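Local coordinates for signal recognition particle 54 kDa protein (Aeropyrum pernix, PDB 7EPK) that is the 54 kDa protein of an archaeal signal recognition particle, joining a P-loop GTPase-family domain to a helical signal-peptide-binding domain, at residues 310-315 and 330-335; 335-340 and 369-374. All blocks are in the same frame, centred on the assembly; numbering follows the deposited sequence.

In the fold
Contacts 1 and 2 lie on the same side of the chain's centre, with their own centres about 10 Å apart, and helix 326-337 is common to both. In contact 1 that helix packs on the long helix 293-320; in contact 2 its C-terminal end, through Met336 and Arg337, meets helix 367-379. Contact 1 is complete before the chain reaches the second segment of contact 2, and Ala335 belongs to both. Leu312 also reaches Met336, while Leu333 reaches Met370 and Trp373, so the two interfaces are continuous. Helix 326-337 thus illustrates how a short helix can lie between two other helices, 293-320 and 367-379, and pack on both, remote from the GDP-binding part of the chain.

Contact 1: 310-315 and 330-335; sequences GELDRA and YRQLRA
Ala315 CB rests on Gln332 CB at 3.7 Å on the close-packed side of this near-antiparallel helix pair, in which helix 293-320 meets helix 326-337 of the signal-peptide-binding region. The local axes come within 8.6 Å and run 146° apart, a spacing that small residues make possible. Toward the other end of the pair, Ala335 CB lies 3.9 Å from Glu311 CB and also abuts the backbone of Leu312. The Gln332 chain runs out extended past Ala315, and its NE2 is held by a hydrogen bond to Tyr416 OH.

The other side is looser and polar, carried by long chains that reach toward solvent. Glu311 and Arg334 lie roughly perpendicular, and OE1 of Glu311 forms a salt bridge with Arg334 NH1 at 3.2 Å, the carboxylate and guanidinium planes being 62° apart. The second carboxylate oxygen is engaged within its own helix: a bend at chi3 (77°) in Arg314 helps bring NH2 back to Glu311 OE2. One carboxylate thereby serves two arginines and probably offsets the gathering of positive charge where Arg314 NH2 comes within 3.7 Å of Arg331 NE.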
ATOM      1  N   GLY A 310     -11.087 -11.394 -20.650  1.00 75.45           N
ATOM      2  CA  GLY A 310     -10.514 -10.826 -21.888  1.00 75.51           C
ATOM      3  C   GLY A 310      -9.372 -11.668 -22.445  1.00 79.84           C
ATOM      4  O   GLY A 310      -9.320 -11.848 -23.688  1.00 72.84           O
ATOM      5  N   GLU A 311      -8.475 -12.154 -21.574  1.00 85.73           N
ATOM      6  CA  GLU A 311      -7.393 -13.111 -21.946  1.00 84.89           C
ATOM      7  C   GLU A 311      -8.027 -14.423 -22.427  1.00 89.64           C
ATOM      8  O   GLU A 311      -7.599 -14.936 -23.470  1.00 84.61           O
ATOM      9  CB  GLU A 311      -6.422 -13.380 -20.795  1.00 80.76           C
ATOM     10  CG  GLU A 311      -5.157 -12.540 -20.852  1.00 85.59           C
ATOM     11  CD  GLU A 311      -4.182 -12.893 -21.963  1.00 89.86           C
ATOM     12  OE1 GLU A 311      -3.095 -13.444 -21.657  1.00 88.41           O
ATOM     13  OE2 GLU A 311      -4.503 -12.606 -23.130  1.00 98.10           O
ATOM     14  N   LEU A 312      -9.030 -14.937 -21.715  1.00 91.81           N
ATOM     15  CA  LEU A 312      -9.771 -16.149 -22.150  1.00 92.31           C
ATOM     16  C   LEU A 312     -10.492 -15.861 -23.470  1.00 98.07           C
ATOM     17  O   LEU A 312     -10.429 -16.723 -24.357  1.00111.45           O
ATOM     18  CB  LEU A 312     -10.757 -16.573 -21.062  1.00 90.62           C
ATOM     19  CG  LEU A 312     -11.467 -17.901 -21.311  1.00 88.60           C
ATOM     20  CD1 LEU A 312     -10.474 -19.050 -21.402  1.00 94.50           C
ATOM     21  CD2 LEU A 312     -12.492 -18.181 -20.230  1.00 83.44           C
ATOM     22  N   ASP A 313     -11.133 -14.693 -23.585  1.00101.72           N
ATOM     23  CA  ASP A 313     -11.804 -14.199 -24.819  1.00107.93           C
ATOM     24  C   ASP A 313     -10.879 -14.392 -26.023  1.00103.45           C
ATOM     25  O   ASP A 313     -11.307 -15.060 -26.992  1.00 98.16           O
ATOM     26  CB  ASP A 313     -12.192 -12.722 -24.690  1.00122.96           C
ATOM     27  CG  ASP A 313     -13.061 -12.203 -25.824  1.00124.80           C
ATOM     28  OD1 ASP A 313     -12.483 -11.693 -26.813  1.00122.19           O
ATOM     29  OD2 ASP A 313     -14.306 -12.312 -25.709  1.00111.23           O
ATOM     30  N   ARG A 314      -9.673 -13.816 -25.962  1.00 98.31           N
ATOM     31  CA  ARG A 314      -8.670 -13.892 -27.054  1.00 97.22           C
ATOM     32  C   ARG A 314      -8.268 -15.360 -27.250  1.00 92.65           C
ATOM     33  O   ARG A 314      -8.180 -15.792 -28.401  1.00 98.56           O
ATOM     34  CB  ARG A 314      -7.465 -12.991 -26.762  1.00101.96           C
ATOM     35  CG  ARG A 314      -6.332 -13.149 -27.766  1.00114.27           C
ATOM     36  CD  ARG A 314      -5.435 -11.933 -27.861  1.00123.28           C
ATOM     37  NE  ARG A 314      -4.509 -11.849 -26.746  1.00135.11           N
ATOM     38  CZ  ARG A 314      -3.396 -12.568 -26.620  1.00148.01           C
ATOM     39  NH1 ARG A 314      -3.058 -13.459 -27.538  1.00146.01           N
ATOM     40  NH2 ARG A 314      -2.625 -12.397 -25.560  1.00155.28           N
ATOM     41  N   ALA A 315      -8.068 -16.109 -26.166  1.00 90.57           N
ATOM     42  CA  ALA A 315      -7.565 -17.501 -26.200  1.00 91.38           C
ATOM     43  C   ALA A 315      -8.567 -18.399 -26.933  1.00 94.73           C
ATOM     44  O   ALA A 315      -8.124 -19.170 -27.803  1.00102.90           O
ATOM     45  CB  ALA A 315      -7.303 -17.995 -24.803  1.00 91.46           C
ATOM     46  N   TYR A 330      -0.953 -21.982 -23.558  1.00 53.46           N
ATOM     47  CA  TYR A 330      -0.291 -21.490 -22.331  1.00 58.15           C
ATOM     48  C   TYR A 330      -1.049 -20.285 -21.763  1.00 59.59           C
ATOM     49  O   TYR A 330      -1.220 -20.235 -20.541  1.00 57.41           O
ATOM     50  CB  TYR A 330       1.156 -21.107 -22.606  1.00 61.06           C
ATOM     51  CG  TYR A 330       1.889 -20.732 -21.352  1.00 61.58           C
ATOM     52  CD1 TYR A 330       2.495 -21.700 -20.578  1.00 66.87           C
ATOM     53  CD2 TYR A 330       1.938 -19.427 -20.912  1.00 62.30           C
ATOM     54  CE1 TYR A 330       3.188 -21.373 -19.425  1.00 68.85           C
ATOM     55  CE2 TYR A 330       2.617 -19.085 -19.757  1.00 66.78           C
ATOM     56  CZ  TYR A 330       3.250 -20.059 -19.008  1.00 65.34           C
ATOM     57  OH  TYR A 330       3.941 -19.738 -17.873  1.00 64.61           O
ATOM     58  N   ARG A 331      -1.463 -19.343 -22.622  1.00 61.06           N
ATOM     59  CA  ARG A 331      -2.168 -18.100 -22.215  1.00 62.69           C
ATOM     60  C   ARG A 331      -3.584 -18.474 -21.782  1.00 62.91           C
ATOM     61  O   ARG A 331      -4.087 -17.867 -20.801  1.00 62.45           O
ATOM     62  CB  ARG A 331      -2.215 -17.073 -23.353  1.00 71.61           C
ATOM     63  CG  ARG A 331      -0.909 -16.323 -23.571  1.00 81.02           C
ATOM     64  CD  ARG A 331      -1.061 -15.158 -24.538  1.00 92.16           C
ATOM     65  NE  ARG A 331       0.236 -14.734 -25.062  1.00 96.27           N
ATOM     66  CZ  ARG A 331       0.775 -15.143 -26.210  1.00 91.71           C
ATOM     67  NH1 ARG A 331       1.975 -14.713 -26.568  1.00 90.35           N
ATOM     68  NH2 ARG A 331       0.116 -15.975 -26.999  1.00 94.05           N
ATOM     69  N   GLN A 332      -4.185 -19.425 -22.510  1.00 65.27           N
ATOM     70  CA  GLN A 332      -5.528 -19.994 -22.238  1.00 62.89           C
ATOM     71  C   GLN A 332      -5.542 -20.606 -20.834  1.00 56.68           C
ATOM     72  O   GLN A 332      -6.444 -20.265 -20.074  1.00 51.04           O
ATOM     73  CB  GLN A 332      -5.880 -21.032 -23.298  1.00 72.94           C
ATOM     74  CG  GLN A 332      -7.294 -21.585 -23.163  1.00 82.77           C
ATOM     75  CD  GLN A 332      -7.548 -22.653 -24.194  1.00 84.97           C
ATOM     76  OE1 GLN A 332      -7.462 -22.405 -25.399  1.00 84.37           O
ATOM     77  NE2 GLN A 332      -7.815 -23.858 -23.711  1.00 83.82           N
ATOM     78  N   LEU A 333      -4.562 -21.448 -20.500  1.00 53.58           N
ATOM     79  CA  LEU A 333      -4.499 -22.152 -19.191  1.00 56.57           C
ATOM     80  C   LEU A 333      -4.312 -21.111 -18.088  1.00 59.81           C
ATOM     81  O   LEU A 333      -5.136 -21.109 -17.144  1.00 59.04           O
ATOM     82  CB  LEU A 333      -3.365 -23.183 -19.187  1.00 59.33           C
ATOM     83  CG  LEU A 333      -3.507 -24.317 -20.206  1.00 63.83           C
ATOM     84  CD1 LEU A 333      -2.213 -25.106 -20.358  1.00 61.79           C
ATOM     85  CD2 LEU A 333      -4.656 -25.235 -19.840  1.00 67.24           C
ATOM     86  N   ARG A 334      -3.292 -20.250 -18.207  1.00 62.23           N
ATOM     87  CA  ARG A 334      -3.038 -19.151 -17.235  1.00 58.97           C
ATOM     88  C   ARG A 334      -4.363 -18.450 -16.927  1.00 56.09           C
ATOM     89  O   ARG A 334      -4.703 -18.328 -15.754  1.00 44.55           O
ATOM     90  CB  ARG A 334      -2.039 -18.122 -17.760  1.00 65.11           C
ATOM     91  CG  ARG A 334      -1.785 -16.976 -16.785  1.00 77.58           C
ATOM     92  CD  ARG A 334      -0.722 -15.989 -17.248  1.00 89.18           C
ATOM     93  NE  ARG A 334      -1.155 -14.605 -17.082  1.00 98.13           N
ATOM     94  CZ  ARG A 334      -2.151 -14.022 -17.761  1.00116.17           C
ATOM     95  NH1 ARG A 334      -2.851 -14.693 -18.667  1.00121.78           N
ATOM     96  NH2 ARG A 334      -2.448 -12.756 -17.521  1.00119.22           N
ATOM     97  N   ALA A 335      -5.088 -18.049 -17.971  1.00 63.68           N
ATOM     98  CA  ALA A 335      -6.381 -17.329 -17.893  1.00 73.81           C
ATOM     99  C   ALA A 335      -7.407 -18.164 -17.113  1.00 72.71           C
ATOM    100  O   ALA A 335      -8.018 -17.628 -16.163  1.00 71.00           O
ATOM    101  CB  ALA A 335      -6.871 -16.985 -19.287  1.00 80.20           C
TER

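Contact 2: 335-340 and 369-374; sequences AMRKLG and KMKRWM
Met336 and Met370 meet crosswise where the C-terminal end of helix 326-337 docks on helix 367-379, an all-helical junction in the signal-peptide-binding domain, the part of SRP54 proteins generally called the methionine-rich M domain. Met370 SD sits against Met336 CB at 3.4 Å, and the two methyl groups, Met336 CE and Met370 CE, lie 3.5 Å apart. Both side chains are buried. Leu363 adds to the apolar surroundings of Met336, and Leu365 to those of Met370.

Arg337, the last residue before the chain leaves helical geometry at Lys338, takes over where this sulfur-rich patch meets the surface. It runs antiparallel alongside Met370, its CG 3.7 Å from Met370 CB, and the aliphatic part of the chain thus extends the apolar layer. Met374, one turn further along the partner helix, reaches out to meet the arginine and places SD 3.6 Å from Arg337 CD.

A bend at chi3 (60°) then turns the guanidinium over the backbone end of Lys371, whose CB lies against one face, offset toward the rim. The charge of Arg337 is answered from just before the partner segment by a salt bridge between NE and Glu367 OE2, which probably helps fix the rotation of the planar group. The terminal amine of Lys371 points off elsewhere, with NZ 5.0 Å from Arg337 NH2, so the arginine packs mainly on CB and CG of the lysine. Within that overlap the nearest pair is Lys371 CG and Arg337 NH1, 3.4 Å apart.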
ATOM      1  N   ALA A 335      -5.088 -18.049 -17.971  1.00 63.68           N
ATOM      2  CA  ALA A 335      -6.381 -17.329 -17.893  1.00 73.81           C
ATOM      3  C   ALA A 335      -7.407 -18.164 -17.113  1.00 72.71           C
ATOM      4  O   ALA A 335      -8.018 -17.628 -16.163  1.00 71.00           O
ATOM      5  CB  ALA A 335      -6.871 -16.985 -19.287  1.00 80.20           C
ATOM      6  N   MET A 336      -7.584 -19.426 -17.501  1.00 75.48           N
ATOM      7  CA  MET A 336      -8.569 -20.365 -16.898  1.00 81.39           C
ATOM      8  C   MET A 336      -8.243 -20.591 -15.414  1.00 81.04           C
ATOM      9  O   MET A 336      -9.172 -20.473 -14.571  1.00 75.34           O
ATOM     10  CB  MET A 336      -8.545 -21.709 -17.631  1.00 84.49           C
ATOM     11  CG  MET A 336      -9.071 -21.631 -19.038  1.00 85.28           C
ATOM     12  SD  MET A 336      -8.761 -23.167 -19.903  1.00 95.06           S
ATOM     13  CE  MET A 336     -10.096 -24.151 -19.229  1.00104.56           C
ATOM     14  N   ARG A 337      -6.977 -20.893 -15.107  1.00 70.54           N
ATOM     15  CA  ARG A 337      -6.491 -21.109 -13.718  1.00 75.46           C
ATOM     16  C   ARG A 337      -6.974 -19.968 -12.806  1.00 76.03           C
ATOM     17  O   ARG A 337      -7.902 -20.216 -12.027  1.00 88.92           O
ATOM     18  CB  ARG A 337      -4.970 -21.269 -13.719  1.00 77.83           C
ATOM     19  CG  ARG A 337      -4.504 -22.628 -14.219  1.00 78.35           C
ATOM     20  CD  ARG A 337      -3.029 -22.843 -13.978  1.00 77.66           C
ATOM     21  NE  ARG A 337      -2.734 -22.771 -12.560  1.00 74.20           N
ATOM     22  CZ  ARG A 337      -1.518 -22.846 -12.043  1.00 84.19           C
ATOM     23  NH1 ARG A 337      -0.460 -23.007 -12.825  1.00 81.24           N
ATOM     24  NH2 ARG A 337      -1.372 -22.761 -10.733  1.00 93.80           N
ATOM     25  N   LYS A 338      -6.397 -18.766 -12.889  1.00 77.85           N
ATOM     26  CA  LYS A 338      -6.914 -17.596 -12.125  1.00 83.72           C
ATOM     27  C   LYS A 338      -8.207 -17.142 -12.794  1.00 82.22           C
ATOM     28  O   LYS A 338      -8.136 -16.249 -13.650  1.00 86.71           O
ATOM     29  CB  LYS A 338      -5.922 -16.433 -11.947  1.00 86.10           C
ATOM     30  CG  LYS A 338      -5.083 -15.980 -13.139  1.00 81.72           C
ATOM     31  CD  LYS A 338      -3.771 -15.308 -12.719  1.00 83.44           C
ATOM     32  CE  LYS A 338      -2.945 -16.126 -11.734  1.00 91.83           C
ATOM     33  NZ  LYS A 338      -1.750 -15.401 -11.231  1.00 91.57           N
ATOM     34  N   LEU A 339      -9.313 -17.790 -12.420  1.00 78.44           N
ATOM     35  CA  LEU A 339     -10.700 -17.488 -12.856  1.00 80.70           C
ATOM     36  C   LEU A 339     -11.667 -18.416 -12.111  1.00 89.21           C
ATOM     37  O   LEU A 339     -12.548 -17.891 -11.421  1.00 88.78           O
ATOM     38  CB  LEU A 339     -10.814 -17.665 -14.374  1.00 84.31           C
ATOM     39  CG  LEU A 339     -11.843 -16.792 -15.096  1.00 81.98           C
ATOM     40  CD1 LEU A 339     -12.109 -15.481 -14.368  1.00 83.07           C
ATOM     41  CD2 LEU A 339     -11.389 -16.506 -16.517  1.00 86.21           C
ATOM     42  N   GLY A 340     -11.498 -19.738 -12.236  1.00 99.30           N
ATOM     43  CA  GLY A 340     -12.251 -20.744 -11.459  1.00113.62           C
ATOM     44  C   GLY A 340     -12.814 -21.862 -12.336  1.00132.47           C
ATOM     45  O   GLY A 340     -12.106 -22.388 -13.197  1.00132.07           O
ATOM     46  N   LYS A 369      -4.315 -30.247 -13.751  1.00 86.89           N
ATOM     47  CA  LYS A 369      -4.080 -30.677 -15.164  1.00 87.04           C
ATOM     48  C   LYS A 369      -3.583 -29.477 -15.986  1.00 81.81           C
ATOM     49  O   LYS A 369      -2.662 -29.656 -16.828  1.00 71.10           O
ATOM     50  CB  LYS A 369      -5.333 -31.299 -15.789  1.00 87.99           C
ATOM     51  CG  LYS A 369      -5.135 -31.808 -17.214  1.00 89.26           C
ATOM     52  CD  LYS A 369      -6.105 -32.905 -17.641  1.00 97.84           C
ATOM     53  CE  LYS A 369      -5.577 -34.317 -17.453  1.00100.73           C
ATOM     54  NZ  LYS A 369      -6.003 -34.915 -16.163  1.00 99.59           N
ATOM     55  N   MET A 370      -4.145 -28.294 -15.724  1.00 72.76           N
ATOM     56  CA  MET A 370      -3.674 -27.012 -16.306  1.00 73.38           C
ATOM     57  C   MET A 370      -2.274 -26.691 -15.771  1.00 73.71           C
ATOM     58  O   MET A 370      -1.420 -26.324 -16.597  1.00 77.27           O
ATOM     59  CB  MET A 370      -4.644 -25.870 -15.993  1.00 72.33           C
ATOM     60  CG  MET A 370      -6.017 -26.062 -16.636  1.00 71.25           C
ATOM     61  SD  MET A 370      -7.082 -24.609 -16.530  1.00 76.12           S
ATOM     62  CE  MET A 370      -8.702 -25.308 -16.219  1.00 72.87           C
ATOM     63  N   LYS A 371      -2.033 -26.862 -14.466  1.00 69.91           N
ATOM     64  CA  LYS A 371      -0.741 -26.503 -13.805  1.00 75.23           C
ATOM     65  C   LYS A 371       0.381 -27.397 -14.344  1.00 70.43           C
ATOM     66  O   LYS A 371       1.529 -26.914 -14.439  1.00 71.09           O
ATOM     67  CB  LYS A 371      -0.840 -26.610 -12.276  1.00 82.84           C
ATOM     68  CG  LYS A 371       0.348 -26.068 -11.482  1.00 86.20           C
ATOM     69  CD  LYS A 371       1.185 -27.147 -10.801  1.00 98.21           C
ATOM     70  CE  LYS A 371       2.174 -26.619  -9.776  1.00 97.14           C
ATOM     71  NZ  LYS A 371       1.505 -26.155  -8.535  1.00 93.96           N
ATOM     72  N   ARG A 372       0.068 -28.653 -14.665  1.00 71.42           N
ATOM     73  CA  ARG A 372       1.061 -29.636 -15.175  1.00 77.37           C
ATOM     74  C   ARG A 372       1.362 -29.265 -16.627  1.00 73.50           C
ATOM     75  O   ARG A 372       2.546 -29.233 -17.015  1.00 72.20           O
ATOM     76  CB  ARG A 372       0.544 -31.084 -15.095  1.00 90.65           C
ATOM     77  CG  ARG A 372       0.557 -31.735 -13.712  1.00 92.80           C
ATOM     78  CD  ARG A 372       0.374 -33.252 -13.791  1.00 89.29           C
ATOM     79  NE  ARG A 372      -0.797 -33.684 -14.562  1.00 81.59           N
ATOM     80  CZ  ARG A 372      -2.030 -33.831 -14.076  1.00 75.02           C
ATOM     81  NH1 ARG A 372      -2.287 -33.585 -12.802  1.00 72.13           N
ATOM     82  NH2 ARG A 372      -3.012 -34.206 -14.877  1.00 72.82           N
ATOM     83  N   TRP A 373       0.306 -28.989 -17.396  1.00 68.97           N
ATOM     84  CA  TRP A 373       0.398 -28.605 -18.823  1.00 63.59           C
ATOM     85  C   TRP A 373       1.241 -27.341 -18.963  1.00 66.01           C
ATOM     86  O   TRP A 373       2.035 -27.286 -19.915  1.00 71.96           O
ATOM     87  CB  TRP A 373      -1.003 -28.443 -19.406  1.00 63.69           C
ATOM     88  CG  TRP A 373      -1.624 -29.762 -19.719  1.00 67.05           C
ATOM     89  CD1 TRP A 373      -1.164 -30.989 -19.342  1.00 72.05           C
ATOM     90  CD2 TRP A 373      -2.831 -29.993 -20.465  1.00 73.73           C
ATOM     91  NE1 TRP A 373      -1.993 -31.969 -19.808  1.00 77.42           N
ATOM     92  CE2 TRP A 373      -3.030 -31.390 -20.498  1.00 77.71           C
ATOM     93  CE3 TRP A 373      -3.768 -29.167 -21.106  1.00 77.67           C
ATOM     94  CZ2 TRP A 373      -4.118 -31.969 -21.161  1.00 79.01           C
ATOM     95  CZ3 TRP A 373      -4.842 -29.741 -21.761  1.00 78.46           C
ATOM     96  CH2 TRP A 373      -5.013 -31.125 -21.785  1.00 75.21           C
ATOM     97  N   MET A 374       1.104 -26.387 -18.033  1.00 64.40           N
ATOM     98  CA  MET A 374       1.876 -25.122 -18.063  1.00 61.77           C
ATOM     99  C   MET A 374       3.358 -25.439 -17.807  1.00 60.11           C
ATOM    100  O   MET A 374       4.203 -24.957 -18.582  1.00 65.49           O
ATOM    101  CB  MET A 374       1.306 -24.071 -17.103  1.00 62.41           C
ATOM    102  CG  MET A 374       0.124 -23.282 -17.732  1.00 65.23           C
ATOM    103  SD  MET A 374      -0.759 -22.081 -16.653  1.00 63.92           S
ATOM    104  CE  MET A 374       0.652 -21.177 -16.014  1.00 70.98           C
TER